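PDB 5JJP: nonribosomal peptide synthase from Streptomyces sp. MJ635-86F5, which activates an aliphatic beta-amino acid by adenylation, probably with ATP, as an adenylation enzyme of the ANL superfamily. Local coordinates for residues A[83-88]-A[167-172]; A[103-106]-A[110-113]; A[171-174]-A[179-182]. All coordinates share one frame; numbering follows the deposited sequence.

Contact 1 (A[83-88]-A[167-172])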
loop_
_atom_site.group_PDB
_atom_site.type_symbol
_atom_site.label_atom_id
_atom_site.label_comp_id
_atom_site.label_asym_id
_atom_site.label_seq_id
_atom_site.Cartn_x
_atom_site.Cartn_y
_atom_site.Cartn_z
ATOM N N VAL A 83 11.707 -18.318 7.410
ATOM C CA VAL A 83 11.745 -16.961 6.933
ATOM C C VAL A 83 11.969 -17.056 5.424
ATOM O O VAL A 83 12.862 -17.778 4.977
ATOM C CB VAL A 83 12.898 -16.171 7.602
ATOM C CG1 VAL A 83 13.142 -14.827 6.907
ATOM C CG2 VAL A 83 12.650 -15.988 9.112
ATOM N N GLY A 84 11.189 -16.289 4.647
ATOM C CA GLY A 84 11.201 -16.338 3.190
ATOM C C GLY A 84 10.036 -17.057 2.527
ATOM O O GLY A 84 9.676 -16.787 1.375
ATOM N N ASP A 85 9.468 -18.023 3.228
ATOM C CA ASP A 85 8.379 -18.815 2.646
ATOM C C ASP A 85 7.197 -17.922 2.408
ATOM O O ASP A 85 6.820 -17.160 3.289
ATOM C CB ASP A 85 7.992 -19.987 3.591
ATOM C CG ASP A 85 9.047 -21.062 3.653
ATOM O OD1 ASP A 85 9.971 -21.030 2.816
ATOM O OD2 ASP A 85 8.947 -21.962 4.518
ATOM N N ARG A 86 6.620 -18.018 1.217
ATOM C CA ARG A 86 5.437 -17.216 0.881
ATOM C C ARG A 86 4.154 -17.760 1.428
ATOM O O ARG A 86 3.976 -18.966 1.577
ATOM C CB ARG A 86 5.270 -17.008 -0.593
ATOM C CG ARG A 86 6.384 -16.138 -1.185
ATOM C CD ARG A 86 7.328 -16.998 -2.021
ATOM N NE ARG A 86 8.388 -17.503 -1.241
ATOM C CZ ARG A 86 9.043 -18.644 -1.438
ATOM N NH1 ARG A 86 8.743 -19.512 -2.413
ATOM N NH2 ARG A 86 10.038 -18.897 -0.610
ATOM N N VAL A 87 3.290 -16.825 1.770
ATOM C CA VAL A 87 1.958 -17.092 2.226
ATOM C C VAL A 87 0.982 -16.307 1.335
ATOM O O VAL A 87 1.152 -15.120 1.147
ATOM C CB VAL A 87 1.842 -16.579 3.650
ATOM C CG1 VAL A 87 0.391 -16.685 4.143
ATOM C CG2 VAL A 87 2.780 -17.354 4.534
ATOM N N VAL A 88 -0.004 -16.963 0.740
ATOM C CA VAL A 88 -1.091 -16.254 0.059
ATOM C C VAL A 88 -2.087 -15.899 1.138
ATOM O O VAL A 88 -2.600 -16.785 1.802
ATOM C CB VAL A 88 -1.792 -17.106 -1.000
ATOM C CG1 VAL A 88 -2.879 -16.321 -1.682
ATOM C CG2 VAL A 88 -0.791 -17.561 -2.033
ATOM N N ALA A 167 3.885 -28.771 4.183
ATOM C CA ALA A 167 4.880 -29.817 4.100
ATOM C C ALA A 167 5.930 -29.615 5.176
ATOM O O ALA A 167 6.206 -28.473 5.574
ATOM C CB ALA A 167 5.535 -29.775 2.729
ATOM N N PRO A 168 6.513 -30.708 5.685
ATOM C CA PRO A 168 7.650 -30.529 6.574
ATOM C C PRO A 168 8.855 -29.910 5.853
ATOM O O PRO A 168 8.996 -29.985 4.617
ATOM C CB PRO A 168 7.967 -31.962 7.028
ATOM C CG PRO A 168 6.787 -32.797 6.627
ATOM C CD PRO A 168 6.244 -32.135 5.418
ATOM N N ARG A 169 9.716 -29.274 6.618
ATOM C CA ARG A 169 10.904 -28.670 6.044
ATOM C C ARG A 169 11.924 -28.513 7.143
ATOM O O ARG A 169 11.564 -28.501 8.316
ATOM C CB ARG A 169 10.551 -27.303 5.456
ATOM C CG ARG A 169 10.200 -26.268 6.536
ATOM C CD ARG A 169 9.357 -25.125 5.986
ATOM N NE ARG A 169 8.114 -25.620 5.436
ATOM C CZ ARG A 169 7.617 -25.319 4.243
ATOM N NH1 ARG A 169 8.210 -24.464 3.431
ATOM N NH2 ARG A 169 6.478 -25.868 3.876
ATOM N N VAL A 170 13.185 -28.330 6.785
ATOM C CA VAL A 170 14.203 -27.937 7.789
ATOM C C VAL A 170 14.401 -26.426 7.694
ATOM O O VAL A 170 14.598 -25.900 6.608
ATOM C CB VAL A 170 15.519 -28.693 7.569
ATOM C CG1 VAL A 170 15.261 -30.193 7.635
ATOM C CG2 VAL A 170 16.147 -28.383 6.205
ATOM N N ARG A 171 14.300 -25.729 8.822
ATOM C CA ARG A 171 14.538 -24.303 8.874
ATOM C C ARG A 171 16.008 -23.936 8.797
ATOM O O ARG A 171 16.841 -24.561 9.435
ATOM C CB ARG A 171 13.970 -23.720 10.159
ATOM C CG ARG A 171 12.455 -23.549 10.130
ATOM C CD ARG A 171 12.011 -23.010 11.476
ATOM N NE ARG A 171 10.636 -22.538 11.411
ATOM C CZ ARG A 171 9.877 -22.250 12.457
ATOM N NH1 ARG A 171 10.346 -22.406 13.688
ATOM N NH2 ARG A 171 8.646 -21.782 12.265
ATOM N N ARG A 172 16.329 -22.938 7.981
ATOM C CA ARG A 172 17.711 -22.533 7.775
ATOM C C ARG A 172 17.975 -21.101 8.196
ATOM O O ARG A 172 19.107 -20.647 8.183
ATOM C CB ARG A 172 18.077 -22.745 6.306
ATOM C CG ARG A 172 17.765 -24.170 5.831
ATOM C CD ARG A 172 18.228 -24.398 4.403
ATOM N NE ARG A 172 18.202 -25.783 3.936
ATOM C CZ ARG A 172 18.485 -26.147 2.680
ATOM N NH1 ARG A 172 18.826 -25.224 1.768
ATOM N NH2 ARG A 172 18.420 -27.441 2.333
HETATM O O HOH W 1 11.527 -23.426 3.055
#
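Asp85 and Arg169 form a salt bridge at the surface, with Asp85 OD2 2.8 Å from Arg169 NH1. The ion pair is close but the hydrogen bond within it is weak: its N-H...O angle is only 118°, and the carboxylate and guanidinium planes stand 66° apart. The two side chains run past one another in antiparallel fashion, and one nitrogen meets one oxygen. A water donates to Asp85 OD1 at 2.9 Å and has a long, weak link to Arg169 NH1. The arginine chain bends at chi3 (60°), folding its guanidinium back so that Arg169 NH2 donates to Ala167 O at 3.1 Å; this brace helps hold NH1 toward the aspartate. Asp85 OD2 has a second donor, the backbone N of Asp82. The methylene Arg169 CD also lies 3.5 Å from Asp85 OD2; farther out, the arginine chain packs on Leu81 and Ala133. Gly84 suits the preceding turn, whose backbone angles would crowd a beta carbon against the carbonyl O of Val83. The bridge fastens the long loop before strand 181-186 to the turn leading into strand 87-90, an inner strand of one sheet of the five-layered alpha-beta-alpha-beta-alpha sandwich.

Contact 2 (A[103-106]-A[110-113])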
loop_
_atom_site.group_PDB
_atom_site.type_symbol
_atom_site.label_atom_id
_atom_site.label_comp_id
_atom_site.label_asym_id
_atom_site.label_seq_id
_atom_site.Cartn_x
_atom_site.Cartn_y
_atom_site.Cartn_z
ATOM N N ALA A 103 1.245 -10.306 11.493
ATOM C CA ALA A 103 1.850 -11.513 12.007
ATOM C C ALA A 103 2.869 -12.036 10.967
ATOM O O ALA A 103 4.000 -12.342 11.314
ATOM C CB ALA A 103 0.796 -12.565 12.294
ATOM N N CYS A 104 2.487 -12.061 9.692
ATOM C CA CYS A 104 3.424 -12.490 8.646
ATOM C C CYS A 104 4.703 -11.637 8.630
ATOM O O CYS A 104 5.801 -12.188 8.502
ATOM C CB CYS A 104 2.777 -12.452 7.263
ATOM S SG CYS A 104 1.426 -13.660 7.042
ATOM N N PHE A 105 4.546 -10.309 8.715
ATOM C CA PHE A 105 5.722 -9.436 8.792
ATOM C C PHE A 105 6.652 -9.869 9.916
ATOM O O PHE A 105 7.880 -9.922 9.696
ATOM C CB PHE A 105 5.370 -7.985 9.089
ATOM C CG PHE A 105 4.707 -7.229 7.954
ATOM C CD1 PHE A 105 4.961 -7.520 6.624
ATOM C CD2 PHE A 105 3.883 -6.144 8.254
ATOM C CE1 PHE A 105 4.423 -6.755 5.622
ATOM C CE2 PHE A 105 3.325 -5.393 7.254
ATOM C CZ PHE A 105 3.589 -5.680 5.937
ATOM N N SER A 106 6.095 -10.115 11.105
ATOM C CA SER A 106 6.890 -10.427 12.308
ATOM C C SER A 106 7.663 -11.741 12.157
ATOM O O SER A 106 8.772 -11.877 12.702
ATOM C CB SER A 106 6.033 -10.441 13.591
ATOM O OG SER A 106 5.146 -11.557 13.567
ATOM N N PRO A 110 6.860 -13.485 3.698
ATOM C CA PRO A 110 6.288 -12.566 2.773
ATOM C C PRO A 110 4.939 -13.089 2.274
ATOM O O PRO A 110 4.808 -14.266 1.899
ATOM C CB PRO A 110 7.301 -12.540 1.611
ATOM C CG PRO A 110 8.028 -13.829 1.699
ATOM C CD PRO A 110 8.108 -14.088 3.170
ATOM N N PHE A 111 3.957 -12.207 2.233
ATOM C CA PHE A 111 2.622 -12.597 1.795
ATOM C C PHE A 111 2.253 -11.971 0.461
ATOM O O PHE A 111 2.783 -10.950 0.067
ATOM C CB PHE A 111 1.588 -12.236 2.873
ATOM C CG PHE A 111 1.446 -10.778 3.094
ATOM C CD1 PHE A 111 0.548 -10.053 2.380
ATOM C CD2 PHE A 111 2.237 -10.128 4.059
ATOM C CE1 PHE A 111 0.450 -8.690 2.591
ATOM C CE2 PHE A 111 2.152 -8.776 4.247
ATOM C CZ PHE A 111 1.251 -8.060 3.525
ATOM N N ILE A 112 1.317 -12.609 -0.196
ATOM C CA ILE A 112 0.739 -12.149 -1.441
ATOM C C ILE A 112 -0.699 -11.889 -1.071
ATOM O O ILE A 112 -1.408 -12.851 -0.798
ATOM C CB ILE A 112 0.621 -13.225 -2.541
ATOM C CG1 ILE A 112 1.825 -14.152 -2.660
ATOM C CG2 ILE A 112 0.288 -12.622 -3.872
ATOM C CD1 ILE A 112 3.129 -13.494 -2.791
ATOM N N PRO A 113 -1.160 -10.620 -1.132
ATOM C CA PRO A 113 -2.554 -10.341 -0.750
ATOM C C PRO A 113 -3.522 -10.602 -1.873
ATOM O O PRO A 113 -3.278 -10.239 -3.009
ATOM C CB PRO A 113 -2.522 -8.856 -0.389
ATOM C CG PRO A 113 -1.459 -8.312 -1.282
ATOM C CD PRO A 113 -0.412 -9.378 -1.420
#
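Phe105 and Phe111 meet through their rings, the closest approach being 3.3 Å between Phe105 CE1 and Phe111 CE2. The planes are inclined at 51° and the centroids lie 5.5 Å apart, an oblique pairing of the rings. Phe105 brings CE1 in at the rim of the Phe111 ring, near its plane. The same Phe111 carbon, CE2, lies 3.8 Å from Phe105 CZ, so that it sits by two neighbouring atoms of the helix residue's ring. Next to it on the strand residue's ring, Phe111 CD2 rests 4.0 Å from Cys104 CB; the small cysteine lets the ring come close to the helix. Phe111 reaches this place with CG between its backbone N and carbonyl carbon (chi1 65°), which turns the ring toward the helix.

Helix 95-107 and strand 111-114 are the second and third elements of a beta-alpha-beta unit that starts with strand 87-90, and the two aromatic residues pack across the interface just before and after the short connection. Were Phe105 cut back to an alanine here, Phe111 CE2 and CZ would probably lose their neighbour, and a gap would open beside them.

Farther out, the Phe105 ring also meets Phe101 and is packed by Leu31 and Leu35 of helix 31-37 and by Ala182 of strand 181-186, mostly apolar surroundings that suit phenylalanine, with Arg32 also touching the side chain. Within the last turn of the helix, Ser106 OG donates to Ala103 O at 2.6 Å. Pro110 has its beta carbon directed away from the helix, and its side chain touches Pro181, while the backbones of Pro110 and Ile112 bond to Val87, setting the strand alongside 87-90.

Contact 3 (A[171-174]-A[179-182])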
loop_
_atom_site.group_PDB
_atom_site.type_symbol
_atom_site.label_atom_id
_atom_site.label_comp_id
_atom_site.label_asym_id
_atom_site.label_seq_id
_atom_site.Cartn_x
_atom_site.Cartn_y
_atom_site.Cartn_z
ATOM N N ARG A 171 14.300 -25.729 8.822
ATOM C CA ARG A 171 14.538 -24.303 8.874
ATOM C C ARG A 171 16.008 -23.936 8.797
ATOM O O ARG A 171 16.841 -24.561 9.435
ATOM C CB ARG A 171 13.970 -23.720 10.159
ATOM C CG ARG A 171 12.455 -23.549 10.130
ATOM C CD ARG A 171 12.011 -23.010 11.476
ATOM N NE ARG A 171 10.636 -22.538 11.411
ATOM C CZ ARG A 171 9.877 -22.250 12.457
ATOM N NH1 ARG A 171 10.346 -22.406 13.688
ATOM N NH2 ARG A 171 8.646 -21.782 12.265
ATOM N N ARG A 172 16.329 -22.938 7.981
ATOM C CA ARG A 172 17.711 -22.533 7.775
ATOM C C ARG A 172 17.975 -21.101 8.196
ATOM O O ARG A 172 19.107 -20.647 8.183
ATOM C CB ARG A 172 18.077 -22.745 6.306
ATOM C CG ARG A 172 17.765 -24.170 5.831
ATOM C CD ARG A 172 18.228 -24.398 4.403
ATOM N NE ARG A 172 18.202 -25.783 3.936
ATOM C CZ ARG A 172 18.485 -26.147 2.680
ATOM N NH1 ARG A 172 18.826 -25.224 1.768
ATOM N NH2 ARG A 172 18.420 -27.441 2.333
ATOM N N ARG A 173 16.912 -20.373 8.533
ATOM C CA ARG A 173 17.031 -18.969 8.889
ATOM C C ARG A 173 16.700 -18.844 10.354
ATOM O O ARG A 173 15.715 -19.444 10.824
ATOM C CB ARG A 173 16.068 -18.120 8.051
ATOM C CG ARG A 173 16.504 -17.926 6.600
ATOM C CD ARG A 173 17.707 -17.010 6.469
ATOM N NE ARG A 173 17.510 -15.783 7.235
ATOM C CZ ARG A 173 16.906 -14.683 6.792
ATOM N NH1 ARG A 173 16.486 -14.583 5.554
ATOM N NH2 ARG A 173 16.791 -13.630 7.605
ATOM N N ARG A 174 17.530 -18.058 11.042
ATOM C CA ARG A 174 17.410 -17.737 12.453
ATOM C C ARG A 174 16.363 -16.653 12.716
ATOM O O ARG A 174 15.491 -16.825 13.553
ATOM C CB ARG A 174 18.778 -17.240 12.966
ATOM C CG ARG A 174 18.866 -16.919 14.461
ATOM C CD ARG A 174 20.315 -16.936 14.952
ATOM N NE ARG A 174 20.945 -18.242 14.723
ATOM C CZ ARG A 174 20.870 -19.284 15.556
ATOM N NH1 ARG A 174 20.218 -19.188 16.719
ATOM N NH2 ARG A 174 21.461 -20.437 15.234
ATOM N N THR A 179 16.307 -6.471 5.222
ATOM C CA THR A 179 16.570 -6.753 3.784
ATOM C C THR A 179 15.717 -7.922 3.275
ATOM O O THR A 179 15.636 -8.164 2.099
ATOM C CB THR A 179 18.060 -7.068 3.531
ATOM O OG1 THR A 179 18.520 -8.056 4.445
ATOM C CG2 THR A 179 18.884 -5.869 3.825
ATOM N N ASP A 180 15.055 -8.652 4.168
ATOM C CA ASP A 180 14.156 -9.719 3.719
ATOM C C ASP A 180 12.862 -9.192 3.021
ATOM O O ASP A 180 12.337 -8.130 3.346
ATOM C CB ASP A 180 13.761 -10.613 4.897
ATOM C CG ASP A 180 14.880 -11.536 5.348
ATOM O OD1 ASP A 180 15.471 -12.221 4.480
ATOM O OD2 ASP A 180 15.122 -11.635 6.581
ATOM N N PRO A 181 12.306 -9.980 2.107
ATOM C CA PRO A 181 11.019 -9.663 1.522
ATOM C C PRO A 181 9.875 -9.620 2.528
ATOM O O PRO A 181 9.762 -10.502 3.383
ATOM C CB PRO A 181 10.747 -10.814 0.570
ATOM C CG PRO A 181 11.763 -11.844 0.831
ATOM C CD PRO A 181 12.890 -11.203 1.546
ATOM N N ALA A 182 9.064 -8.570 2.431
ATOM C CA ALA A 182 7.951 -8.375 3.329
ATOM C C ALA A 182 6.641 -8.793 2.652
ATOM O O ALA A 182 5.759 -9.285 3.289
ATOM C CB ALA A 182 7.895 -6.907 3.768
#
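Arg173 and Asp180 face each other end-on, each of the two terminal nitrogens taking one carboxylate oxygen. Arg173 NH1 donates to Asp180 OD1 at 2.8 Å and Arg173 NH2 to Asp180 OD2 at 2.8 Å, and both bonds are close to straight. The guanidinium and carboxylate planes are 28° apart, nearly coplanar, and both oxygens lie near the guanidinium plane, at its edge. OD2 is met through its syn lone pair; OD1 is approached on the same syn side but with the donor somewhat out of the carboxylate plane, a slight twist in the bidentate, end-on salt bridge.

The long arginine is not stretched out to make this grip. It bends twice, at chi2 (-71°) and again at chi3 (-49°), so the chain curls before its flat end presents NH1 and NH2 squarely to the acid. Both residues place CG beside the backbone N, and the beta carbon of each is directed toward the other segment; the difference lies in the length and the bends of the arginine. The two side chains come from opposite directions across 11.0 Å between Arg173 CA and Asp180 CA, a span that suits one long and one short side chain.

Both partners are also tied into the intervening loop, for Arg173 NH2 donates to Gln175 O and Asp180 OD2 accepts from Val177 N. Val83 packs against both residues. Two bonds to Asp180, with a third to Gln175 O, probably restrict rotation about the arginine's CD-NE bond, and the neighbouring positive charge, with the Val177 N-H, would probably favour the ionised form of Asp180 further.

In the fold
Following the chain from its N terminus, residues 83-88 lead into strand 87-90 and wait for their partner until residues 167-172, so contact 1 closes a long loop. Within that loop lies contact 2, which closes the short turn between helix 95-107 and strand 111-114. Contact 3 opens where contact 1 ends, sharing Arg171 and Arg172, and closes a small loop at the start of strand 181-186; it follows contact 2 in series. In space, the strands of contacts 1 and 2 are neighbours in one sheet, while Phe111 touches Ala182. Val83, in the first segment of contact 1, packs on the pair of contact 3. Together they link one sheet to strand 181-186 of another.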